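R.Ecl18kI (PDB 2GB7) cleaves double-stranded DNA as a type II restriction endonuclease, recognising 5'-CCNGG-3' and cutting before the first cytosine, with nucleotides flipped out of the helix in the complex. Local coordinates at residues E123-L128 and I179-T184; N175-S180 and E203-T208; A207-S212 and V229-N234. The protein carries 1 engineered substitution. All blocks are in the same frame, centred on the assembly; numbering follows the deposited sequence.

Contact 1: residues E123-L128 and I179-T184; sequences EFESIL and ISAKTT. With nucleotides of chain B.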
loop_
_atom_site.group_PDB
_atom_site.type_symbol
_atom_site.label_atom_id
_atom_site.label_comp_id
_atom_site.label_asym_id
_atom_site.label_seq_id
_atom_site.Cartn_x
_atom_site.Cartn_y
_atom_site.Cartn_z
ATOM N N GLU F 123 -12.757 -6.931 6.318
ATOM C CA GLU F 123 -14.217 -6.846 6.328
ATOM C C GLU F 123 -14.764 -7.058 4.921
ATOM O O GLU F 123 -15.721 -7.799 4.762
ATOM C CB GLU F 123 -14.673 -5.507 6.904
ATOM C CG GLU F 123 -14.430 -5.460 8.401
ATOM C CD GLU F 123 -14.939 -4.181 9.044
ATOM O OE1 GLU F 123 -15.847 -3.532 8.486
ATOM O OE2 GLU F 123 -14.389 -3.832 10.110
ATOM N N PHE F 124 -14.162 -6.442 3.895
ATOM C CA PHE F 124 -14.651 -6.629 2.496
ATOM C C PHE F 124 -14.552 -8.095 2.139
ATOM O O PHE F 124 -15.480 -8.690 1.609
ATOM C CB PHE F 124 -13.806 -5.762 1.560
ATOM C CG PHE F 124 -14.262 -5.737 0.129
ATOM C CD1 PHE F 124 -15.614 -5.731 -0.223
ATOM C CD2 PHE F 124 -13.292 -5.678 -0.873
ATOM C CE1 PHE F 124 -15.976 -5.698 -1.571
ATOM C CE2 PHE F 124 -13.634 -5.582 -2.181
ATOM C CZ PHE F 124 -14.994 -5.622 -2.548
ATOM N N GLU F 125 -13.400 -8.688 2.437
ATOM C CA GLU F 125 -13.225 -10.117 2.232
ATOM C C GLU F 125 -14.280 -10.976 2.953
ATOM O O GLU F 125 -14.852 -11.924 2.333
ATOM C CB GLU F 125 -11.805 -10.494 2.674
ATOM C CG GLU F 125 -10.686 -9.852 1.837
ATOM C CD GLU F 125 -9.378 -9.632 2.618
ATOM O OE1 GLU F 125 -9.109 -10.355 3.607
ATOM O OE2 GLU F 125 -8.622 -8.709 2.236
ATOM N N SER F 126 -14.585 -10.622 4.210
ATOM C CA SER F 126 -15.568 -11.348 5.018
ATOM C C SER F 126 -16.957 -11.188 4.419
ATOM O O SER F 126 -17.755 -12.122 4.389
ATOM C CB SER F 126 -15.554 -10.829 6.443
ATOM O OG SER F 126 -14.308 -11.114 7.042
ATOM N N ILE F 127 -17.253 -9.971 3.974
ATOM C CA ILE F 127 -18.546 -9.715 3.322
ATOM C C ILE F 127 -18.696 -10.603 2.070
ATOM O O ILE F 127 -19.761 -11.204 1.808
ATOM C CB ILE F 127 -18.669 -8.231 2.950
ATOM C CG1 ILE F 127 -18.838 -7.392 4.241
ATOM C CG2 ILE F 127 -19.862 -8.042 1.963
ATOM C CD1 ILE F 127 -18.679 -5.903 3.985
ATOM N N LEU F 128 -17.633 -10.727 1.276
ATOM C CA LEU F 128 -17.693 -11.573 0.055
ATOM C C LEU F 128 -17.754 -13.074 0.375
ATOM O O LEU F 128 -18.398 -13.850 -0.323
ATOM C CB LEU F 128 -16.481 -11.267 -0.845
ATOM C CG LEU F 128 -16.450 -9.833 -1.407
ATOM C CD1 LEU F 128 -15.088 -9.604 -2.157
ATOM C CD2 LEU F 128 -17.674 -9.649 -2.361
ATOM N N ILE F 179 -11.161 -15.886 -6.464
ATOM C CA ILE F 179 -11.544 -14.496 -6.211
ATOM C C ILE F 179 -10.566 -13.811 -5.272
ATOM O O ILE F 179 -10.282 -14.332 -4.183
ATOM C CB ILE F 179 -12.962 -14.411 -5.607
ATOM C CG1 ILE F 179 -13.973 -15.135 -6.507
ATOM C CG2 ILE F 179 -13.354 -12.933 -5.356
ATOM C CD1 ILE F 179 -15.321 -15.430 -5.811
ATOM N N SER F 180 -10.068 -12.659 -5.713
ATOM C CA SER F 180 -9.257 -11.732 -4.877
ATOM C C SER F 180 -10.080 -10.465 -4.644
ATOM O O SER F 180 -11.065 -10.224 -5.366
ATOM C CB SER F 180 -7.964 -11.344 -5.614
ATOM O OG SER F 180 -7.191 -10.433 -4.810
ATOM N N ALA F 181 -9.735 -9.706 -3.603
ATOM C CA ALA F 181 -10.519 -8.508 -3.326
ATOM C C ALA F 181 -9.575 -7.398 -2.856
ATOM O O ALA F 181 -8.670 -7.675 -2.097
ATOM C CB ALA F 181 -11.499 -8.812 -2.258
ATOM N N LYS F 182 -9.810 -6.182 -3.345
ATOM C CA LYS F 182 -9.095 -4.988 -2.941
ATOM C C LYS F 182 -10.124 -3.889 -2.910
ATOM O O LYS F 182 -10.739 -3.629 -3.930
ATOM C CB LYS F 182 -8.004 -4.643 -3.975
ATOM C CG LYS F 182 -6.844 -5.635 -3.937
ATOM C CD LYS F 182 -5.729 -5.197 -4.872
ATOM C CE LYS F 182 -4.591 -6.247 -4.861
ATOM N NZ LYS F 182 -4.067 -6.527 -3.482
ATOM N N THR F 183 -10.316 -3.241 -1.762
ATOM C CA THR F 183 -11.353 -2.220 -1.664
ATOM C C THR F 183 -11.094 -1.080 -2.645
ATOM O O THR F 183 -12.023 -0.605 -3.304
ATOM C CB THR F 183 -11.458 -1.678 -0.229
ATOM O OG1 THR F 183 -10.165 -1.239 0.208
ATOM C CG2 THR F 183 -12.010 -2.754 0.701
ATOM N N THR F 184 -9.830 -0.630 -2.703
ATOM C CA THR F 184 -9.354 0.328 -3.716
ATOM C C THR F 184 -8.139 -0.303 -4.357
ATOM O O THR F 184 -7.519 -1.195 -3.755
ATOM C CB THR F 184 -8.940 1.686 -3.115
ATOM O OG1 THR F 184 -8.064 1.481 -2.000
ATOM C CG2 THR F 184 -10.178 2.482 -2.657
ATOM P P DC B 4 -7.383 -4.228 0.598
ATOM O OP1 DC B 4 -8.835 -4.313 0.311
ATOM O OP2 DC B 4 -6.395 -4.577 -0.460
ATOM O "O5'" DC B 4 -7.041 -2.759 1.108
ATOM C "C5'" DC B 4 -7.723 -2.201 2.222
ATOM C "C4'" DC B 4 -7.162 -0.835 2.538
ATOM O "O4'" DC B 4 -5.790 -0.981 2.980
ATOM C "C3'" DC B 4 -7.135 0.137 1.357
ATOM O "O3'" DC B 4 -7.455 1.458 1.801
ATOM C "C2'" DC B 4 -5.689 0.088 0.895
ATOM C "C1'" DC B 4 -4.937 -0.164 2.194
ATOM N N1 DC B 4 -3.667 -0.880 2.009
ATOM C C2 DC B 4 -2.511 -0.407 2.656
ATOM O O2 DC B 4 -2.601 0.549 3.441
ATOM N N3 DC B 4 -1.327 -1.011 2.411
ATOM C C4 DC B 4 -1.267 -2.052 1.570
ATOM N N4 DC B 4 -0.063 -2.577 1.312
ATOM C C5 DC B 4 -2.433 -2.586 0.946
ATOM C C6 DC B 4 -3.600 -1.974 1.192
ATOM P P DT B 5 -8.951 2.005 1.642
ATOM O OP1 DT B 5 -9.517 1.435 0.396
ATOM O OP2 DT B 5 -8.905 3.478 1.818
ATOM O "O5'" DT B 5 -9.735 1.366 2.875
ATOM C "C5'" DT B 5 -9.484 1.787 4.219
ATOM C "C4'" DT B 5 -10.228 3.071 4.504
ATOM O "O4'" DT B 5 -11.635 2.931 4.186
ATOM C "C3'" DT B 5 -10.164 3.587 5.946
ATOM O "O3'" DT B 5 -9.923 4.997 5.915
ATOM C "C2'" DT B 5 -11.575 3.340 6.465
ATOM C "C1'" DT B 5 -12.382 3.571 5.202
ATOM N N1 DT B 5 -13.761 3.045 5.164
ATOM C C2 DT B 5 -14.736 3.879 4.659
ATOM O O2 DT B 5 -14.507 5.018 4.284
ATOM N N3 DT B 5 -15.991 3.331 4.615
ATOM C C4 DT B 5 -16.362 2.065 5.027
ATOM O O4 DT B 5 -17.531 1.705 4.914
ATOM C C5 DT B 5 -15.292 1.252 5.565
ATOM C C7 DT B 5 -15.602 -0.127 6.053
ATOM C C6 DT B 5 -14.061 1.777 5.604
ATOM P P DC B 3 -3.816 -8.830 0.070
ATOM O OP1 DC B 3 -5.029 -9.521 -0.440
ATOM O OP2 DC B 3 -2.832 -8.248 -0.889
ATOM O "O5'" DC B 3 -4.314 -7.711 1.082
ATOM C "C5'" DC B 3 -5.180 -8.086 2.147
ATOM C "C4'" DC B 3 -5.611 -6.864 2.916
ATOM O "O4'" DC B 3 -4.586 -6.538 3.887
ATOM C "C3'" DC B 3 -5.736 -5.657 1.995
ATOM O "O3'" DC B 3 -7.046 -5.139 1.870
ATOM C "C2'" DC B 3 -4.797 -4.611 2.560
ATOM C "C1'" DC B 3 -4.357 -5.135 3.915
ATOM N N1 DC B 3 -2.910 -4.912 4.051
ATOM C C2 DC B 3 -2.439 -4.066 5.058
ATOM O O2 DC B 3 -3.251 -3.553 5.839
ATOM N N3 DC B 3 -1.110 -3.823 5.149
ATOM C C4 DC B 3 -0.268 -4.386 4.280
ATOM N N4 DC B 3 1.038 -4.117 4.399
ATOM C C5 DC B 3 -0.723 -5.255 3.249
ATOM C C6 DC B 3 -2.036 -5.497 3.178
#
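Phe-124 and Leu-128, one helical turn apart, close over the methyl of Ala-181. Leu-128 CD1 comes to 3.7 Å from Ala-181 CB, while Phe-124 CD2 meets the same CB at 3.9 Å. With its CG anti to the backbone N (chi1 -174°), Phe-124 drops its ring toward the strand; Leu-128 CD1 lies over one ring face, near the rim. Thr-183 runs past the ring in the opposite direction, its CG2 3.6 Å from Phe-124 CD2 on an oblique approach. This apolar patch is buried and tight. The side holding partly exposed Glu-125 is looser: its CG stays 4.3 Å from Ala-181 CB and its carboxylate extends toward the sugar of DC3 of chain B.

Toward DNA chain B, Thr-183 N donates to OP1 of DC4 at 2.8 Å, nearly straight (164°), and the hydroxyls of Thr-183 and Thr-184 both donate to OP1 of DT5. Lys-182 NZ lies near its DC3 phosphate and forms a salt bridge with Glu-191, consistent with the lysine position of a PD-(D/E)XK nuclease. Helix segment 123-128 runs at 146° to strand segment 179-181, antiparallel in sense but oblique; helix 49-77 touches Leu-128 through Ile-53 and Thr-183 through Arg-57, with strand 204-207 alongside.

Contact 2: residues N175-S180 and E203-T208; sequences NTMLIS and EMYLAT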
loop_
_atom_site.group_PDB
_atom_site.type_symbol
_atom_site.label_atom_id
_atom_site.label_comp_id
_atom_site.label_asym_id
_atom_site.label_seq_id
_atom_site.Cartn_x
_atom_site.Cartn_y
_atom_site.Cartn_z
ATOM N N ASN F 175 -12.691 -25.833 -14.167
ATOM C CA ASN F 175 -14.002 -25.615 -13.553
ATOM C C ASN F 175 -13.943 -25.041 -12.152
ATOM O O ASN F 175 -14.900 -25.181 -11.402
ATOM C CB ASN F 175 -14.872 -26.883 -13.586
ATOM C CG ASN F 175 -15.275 -27.269 -15.006
ATOM O OD1 ASN F 175 -15.539 -26.400 -15.833
ATOM N ND2 ASN F 175 -15.319 -28.571 -15.302
ATOM N N THR F 176 -12.824 -24.380 -11.824
ATOM C CA THR F 176 -12.722 -23.667 -10.558
ATOM C C THR F 176 -12.867 -22.150 -10.756
ATOM O O THR F 176 -12.846 -21.610 -11.899
ATOM C CB THR F 176 -11.400 -23.968 -9.805
ATOM O OG1 THR F 176 -10.309 -23.462 -10.577
ATOM C CG2 THR F 176 -11.201 -25.500 -9.565
ATOM N N MET F 177 -13.020 -21.455 -9.637
ATOM C CA MET F 177 -13.063 -19.986 -9.698
ATOM C C MET F 177 -12.247 -19.469 -8.532
ATOM O O MET F 177 -12.353 -20.002 -7.422
ATOM C CB MET F 177 -14.500 -19.448 -9.600
ATOM C CG MET F 177 -14.500 -17.937 -9.546
ATOM S SD MET F 177 -16.173 -17.262 -9.528
ATOM C CE MET F 177 -16.721 -17.978 -11.004
ATOM N N LEU F 178 -11.406 -18.461 -8.789
ATOM C CA LEU F 178 -10.626 -17.812 -7.753
ATOM C C LEU F 178 -11.008 -16.363 -7.686
ATOM O O LEU F 178 -11.140 -15.709 -8.715
ATOM C CB LEU F 178 -9.122 -17.864 -8.071
ATOM C CG LEU F 178 -8.530 -19.267 -8.249
ATOM C CD1 LEU F 178 -7.063 -19.136 -8.572
ATOM C CD2 LEU F 178 -8.743 -20.113 -7.015
ATOM N N ILE F 179 -11.161 -15.886 -6.464
ATOM C CA ILE F 179 -11.544 -14.496 -6.211
ATOM C C ILE F 179 -10.566 -13.811 -5.272
ATOM O O ILE F 179 -10.282 -14.332 -4.183
ATOM C CB ILE F 179 -12.962 -14.411 -5.607
ATOM C CG1 ILE F 179 -13.973 -15.135 -6.507
ATOM C CG2 ILE F 179 -13.354 -12.933 -5.356
ATOM C CD1 ILE F 179 -15.321 -15.430 -5.811
ATOM N N SER F 180 -10.068 -12.659 -5.713
ATOM C CA SER F 180 -9.257 -11.732 -4.877
ATOM C C SER F 180 -10.080 -10.465 -4.644
ATOM O O SER F 180 -11.065 -10.224 -5.366
ATOM C CB SER F 180 -7.964 -11.344 -5.614
ATOM O OG SER F 180 -7.191 -10.433 -4.810
ATOM N N GLU F 203 -7.430 -17.665 -14.671
ATOM C CA GLU F 203 -8.100 -16.382 -14.619
ATOM C C GLU F 203 -8.405 -16.099 -13.166
ATOM O O GLU F 203 -8.605 -17.015 -12.364
ATOM C CB GLU F 203 -9.395 -16.404 -15.419
ATOM C CG GLU F 203 -10.372 -17.461 -14.955
ATOM C CD GLU F 203 -11.461 -17.724 -15.979
ATOM O OE1 GLU F 203 -12.185 -16.740 -16.321
ATOM O OE2 GLU F 203 -11.603 -18.909 -16.421
ATOM N N MET F 204 -8.419 -14.829 -12.804
ATOM C CA MET F 204 -8.776 -14.445 -11.437
ATOM C C MET F 204 -9.772 -13.306 -11.494
ATOM O O MET F 204 -9.645 -12.362 -12.292
ATOM C CB MET F 204 -7.543 -14.037 -10.598
ATOM C CG MET F 204 -7.711 -14.196 -9.041
ATOM S SD MET F 204 -6.335 -13.573 -8.110
ATOM C CE MET F 204 -4.942 -14.176 -9.055
ATOM N N TYR F 205 -10.737 -13.382 -10.606
ATOM C CA TYR F 205 -11.699 -12.281 -10.483
ATOM C C TYR F 205 -11.172 -11.396 -9.381
ATOM O O TYR F 205 -10.822 -11.892 -8.310
ATOM C CB TYR F 205 -13.056 -12.829 -10.082
ATOM C CG TYR F 205 -13.666 -13.632 -11.228
ATOM C CD1 TYR F 205 -14.636 -13.067 -12.033
ATOM C CD2 TYR F 205 -13.200 -14.914 -11.511
ATOM C CE1 TYR F 205 -15.188 -13.778 -13.099
ATOM C CE2 TYR F 205 -13.689 -15.610 -12.582
ATOM C CZ TYR F 205 -14.701 -15.040 -13.363
ATOM O OH TYR F 205 -15.242 -15.755 -14.411
ATOM N N LEU F 206 -11.149 -10.090 -9.644
ATOM C CA LEU F 206 -10.632 -9.082 -8.700
ATOM C C LEU F 206 -11.775 -8.186 -8.302
ATOM O O LEU F 206 -12.183 -7.292 -9.063
ATOM C CB LEU F 206 -9.515 -8.272 -9.346
ATOM C CG LEU F 206 -9.004 -7.080 -8.519
ATOM C CD1 LEU F 206 -8.512 -7.623 -7.193
ATOM C CD2 LEU F 206 -7.886 -6.280 -9.260
ATOM N N ALA F 207 -12.324 -8.472 -7.134
ATOM C CA ALA F 207 -13.469 -7.706 -6.631
ATOM C C ALA F 207 -12.991 -6.376 -6.084
ATOM O O ALA F 207 -12.048 -6.356 -5.296
ATOM C CB ALA F 207 -14.127 -8.466 -5.518
ATOM N N THR F 208 -13.690 -5.280 -6.404
ATOM C CA THR F 208 -13.266 -3.959 -5.868
ATOM C C THR F 208 -14.427 -3.019 -5.718
ATOM O O THR F 208 -15.462 -3.228 -6.327
ATOM C CB THR F 208 -12.175 -3.286 -6.785
ATOM O OG1 THR F 208 -11.612 -2.137 -6.128
ATOM C CG2 THR F 208 -12.769 -2.837 -8.112
HETATM O O HOH W 1 -10.780 -18.452 -11.661
#
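The Tyr-205 ring carries Met-177 SD over one face, and Leu-178 O sits at its edge, in the ring plane. SD lies 4.5 Å from the centroid of the Tyr-205 ring and 21° off its normal, displaced toward the rim: a Met-aromatic contact in which the two side chains cross at about a right angle. Met-177 reaches it with CG anti to the backbone N (chi1 175°), bringing its CG to 3.8 Å from Tyr-205 CD2. Val-229 of the next strand also packs on this tyrosine.

The two segments are the neighbouring parallel strands of a beta-alpha-beta unit whose connecting helix is 191-199, within the central sheet of the PD-(D/E)XK nuclease core. Ile-179 pairs with Tyr-205 and Ser-180 with Leu-206. Ile-179 and Tyr-205 point to one face of the sheet, where helix 248-259 packs on Met-177; Ser-180 and Leu-206 point to the other, where helix 191-199 lies against Leu-206 and Met-204. On that second side Met-204 SD touches Ser-180 CB at 3.7 Å. Ser-180 OG bonds to Leu-158 O, so this buried hydroxyl is satisfied beyond the strand pair.

Three backbone bonds join the strands: Tyr-205 N to Leu-178 O at 3.0 Å, Ser-180 N to Tyr-205 O at 2.8 Å, and Ala-207 N to Ser-180 O at 2.8 Å. Ser-180 O also receives a CA-H contact from Leu-206, and Tyr-205 O one from Ile-179. Just before the first direct bond a water bridges the strands: it accepts from Leu-178 N at 2.9 Å and donates to Glu-203 O at 2.7 Å.

Contact 3: residues A207-S212 and V229-N234; sequences ATLDDS and VTTVEN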
loop_
_atom_site.group_PDB
_atom_site.type_symbol
_atom_site.label_atom_id
_atom_site.label_comp_id
_atom_site.label_asym_id
_atom_site.label_seq_id
_atom_site.Cartn_x
_atom_site.Cartn_y
_atom_site.Cartn_z
ATOM N N ALA F 207 -12.324 -8.472 -7.134
ATOM C CA ALA F 207 -13.469 -7.706 -6.631
ATOM C C ALA F 207 -12.991 -6.376 -6.084
ATOM O O ALA F 207 -12.048 -6.356 -5.296
ATOM C CB ALA F 207 -14.127 -8.466 -5.518
ATOM N N THR F 208 -13.690 -5.280 -6.404
ATOM C CA THR F 208 -13.266 -3.959 -5.868
ATOM C C THR F 208 -14.427 -3.019 -5.718
ATOM O O THR F 208 -15.462 -3.228 -6.327
ATOM C CB THR F 208 -12.175 -3.286 -6.785
ATOM O OG1 THR F 208 -11.612 -2.137 -6.128
ATOM C CG2 THR F 208 -12.769 -2.837 -8.112
ATOM N N LEU F 209 -14.262 -2.001 -4.867
ATOM C CA LEU F 209 -15.230 -0.925 -4.758
ATOM C C LEU F 209 -14.742 0.358 -5.429
ATOM O O LEU F 209 -15.453 1.366 -5.442
ATOM C CB LEU F 209 -15.536 -0.666 -3.274
ATOM C CG LEU F 209 -16.228 -1.863 -2.628
ATOM C CD1 LEU F 209 -16.514 -1.655 -1.172
ATOM C CD2 LEU F 209 -17.524 -2.255 -3.372
ATOM N N ASP F 210 -13.524 0.313 -5.971
ATOM C CA ASP F 210 -12.844 1.451 -6.566
ATOM C C ASP F 210 -13.619 1.976 -7.761
ATOM O O ASP F 210 -14.030 1.199 -8.605
ATOM C CB ASP F 210 -11.455 1.003 -7.044
ATOM C CG ASP F 210 -10.490 2.163 -7.233
ATOM O OD1 ASP F 210 -10.855 3.195 -7.823
ATOM O OD2 ASP F 210 -9.366 2.054 -6.763
ATOM N N ASP F 211 -13.803 3.291 -7.819
ATOM C CA ASP F 211 -14.505 3.948 -8.926
ATOM C C ASP F 211 -13.587 4.666 -9.905
ATOM O O ASP F 211 -14.053 5.454 -10.751
ATOM C CB ASP F 211 -15.541 4.961 -8.369
ATOM C CG ASP F 211 -14.914 6.053 -7.474
ATOM O OD1 ASP F 211 -13.683 6.208 -7.418
ATOM O OD2 ASP F 211 -15.677 6.791 -6.806
ATOM N N SER F 212 -12.282 4.447 -9.778
ATOM C CA SER F 212 -11.367 5.410 -10.367
ATOM C C SER F 212 -10.301 4.818 -11.235
ATOM O O SER F 212 -9.482 5.554 -11.786
ATOM C CB SER F 212 -10.715 6.298 -9.281
ATOM O OG SER F 212 -9.791 5.518 -8.532
ATOM N N VAL F 229 -14.283 -6.849 -11.034
ATOM C CA VAL F 229 -15.682 -7.096 -10.661
ATOM C C VAL F 229 -16.032 -5.980 -9.689
ATOM O O VAL F 229 -15.332 -5.771 -8.700
ATOM C CB VAL F 229 -15.848 -8.455 -9.980
ATOM C CG1 VAL F 229 -17.274 -8.666 -9.516
ATOM C CG2 VAL F 229 -15.463 -9.597 -10.938
ATOM N N THR F 230 -17.099 -5.240 -9.951
ATOM C CA THR F 230 -17.491 -4.185 -8.992
ATOM C C THR F 230 -19.008 -4.125 -8.917
ATOM O O THR F 230 -19.688 -4.976 -9.464
ATOM C CB THR F 230 -16.861 -2.808 -9.366
ATOM O OG1 THR F 230 -16.946 -1.893 -8.271
ATOM C CG2 THR F 230 -17.491 -2.191 -10.634
ATOM N N THR F 231 -19.528 -3.163 -8.181
ATOM C CA THR F 231 -20.961 -3.077 -8.028
ATOM C C THR F 231 -21.619 -2.651 -9.318
ATOM O O THR F 231 -20.972 -2.150 -10.247
ATOM C CB THR F 231 -21.356 -2.069 -6.942
ATOM O OG1 THR F 231 -20.819 -0.779 -7.279
ATOM C CG2 THR F 231 -20.845 -2.525 -5.590
ATOM N N VAL F 232 -22.946 -2.867 -9.372
ATOM C CA VAL F 232 -23.701 -2.428 -10.531
ATOM C C VAL F 232 -23.559 -0.915 -10.637
ATOM O O VAL F 232 -23.289 -0.388 -11.716
ATOM C CB VAL F 232 -25.216 -2.810 -10.458
ATOM C CG1 VAL F 232 -25.997 -2.160 -11.623
ATOM C CG2 VAL F 232 -25.396 -4.311 -10.491
ATOM N N GLU F 233 -23.729 -0.238 -9.527
ATOM C CA GLU F 233 -23.689 1.212 -9.541
ATOM C C GLU F 233 -22.390 1.728 -10.129
ATOM O O GLU F 233 -22.394 2.589 -10.989
ATOM C CB GLU F 233 -23.893 1.772 -8.140
ATOM C CG GLU F 233 -24.044 3.287 -8.127
ATOM N N ASN F 234 -21.276 1.173 -9.675
ATOM C CA ASN F 234 -19.993 1.605 -10.170
ATOM C C ASN F 234 -19.806 1.287 -11.640
ATOM O O ASN F 234 -19.288 2.114 -12.386
ATOM C CB ASN F 234 -18.891 0.943 -9.358
ATOM C CG ASN F 234 -17.559 1.640 -9.508
ATOM O OD1 ASN F 234 -17.488 2.853 -9.764
ATOM N ND2 ASN F 234 -16.475 0.871 -9.353
#
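Asn-234 reaches from the first turn of helix 232-238 to the loop 207-212 and sets its amide between Asp-210 and Thr-230. Its CG is anti to the backbone N (chi1 -162°), which directs the group across the gap. ND2 donates to Asp-210 O over a short 2.6 Å, arriving from above the carbonyl plane and bent at the hydrogen (138°), and to Thr-230 OG1 at 3.0 Å, with that oxygen in the amide plane. The other end of the amide faces Asp-211, whose CB lies 3.2 Å from Asn-234 OD1.

Thr-230 passes the bond on: its hydroxyl donates to Thr-208 O at 2.8 Å, again from above the carbonyl plane. Leu-209 and Thr-231 cross at about a right angle, with Leu-209 CD2 and Thr-231 CG2 4.0 Å apart. The hydroxyl of Thr-231, the helix N-cap, accepts from Asn-234 N.

Strand 226-230 pairs in parallel with Ala-207 through Val-229, and Thr-208 N donates to Val-229 O at 2.9 Å. Past this pairing the loop is shaped by its own side chains: Thr-208 OG1, also bonded to Lys-182 O, accepts from Asp-210 N in an ST turn, and Asp-210 OD1 takes both Ser-212 N and Ser-212 OG, the first completing an Asx turn.

Donors and acceptors therefore run in a fixed direction, from amide to hydroxyl to carbonyl. With both bonds on ND2, the Asn-234 amide is unlikely to flip, and its side chain ties the helix start to the loop.

Strand 204-207 stands in the middle of the three: contact 2 pairs it with strand 177-181, and contact 3 with strand 226-230. The centres of contacts 1 and 2, and of contacts 1 and 3, lie about 11 Å apart, those of contacts 2 and 3 about 15 Å. Segment 175-180 of contact 2 runs on into 179-184 of contact 1, sharing Ile-179 and Ser-180. Lys-182, probably the active-site lysine of the PD-(D/E)XK motif, has its N 3.0 Å from Ala-207 O. Contacts 2 and 3 meet through Leu-206 O and Val-229 N, 2.9 Å apart. Their nearest atoms are about 5 and 7 Å from the DNA, farther than loop residues Thr-183 and Thr-184, which bond to it.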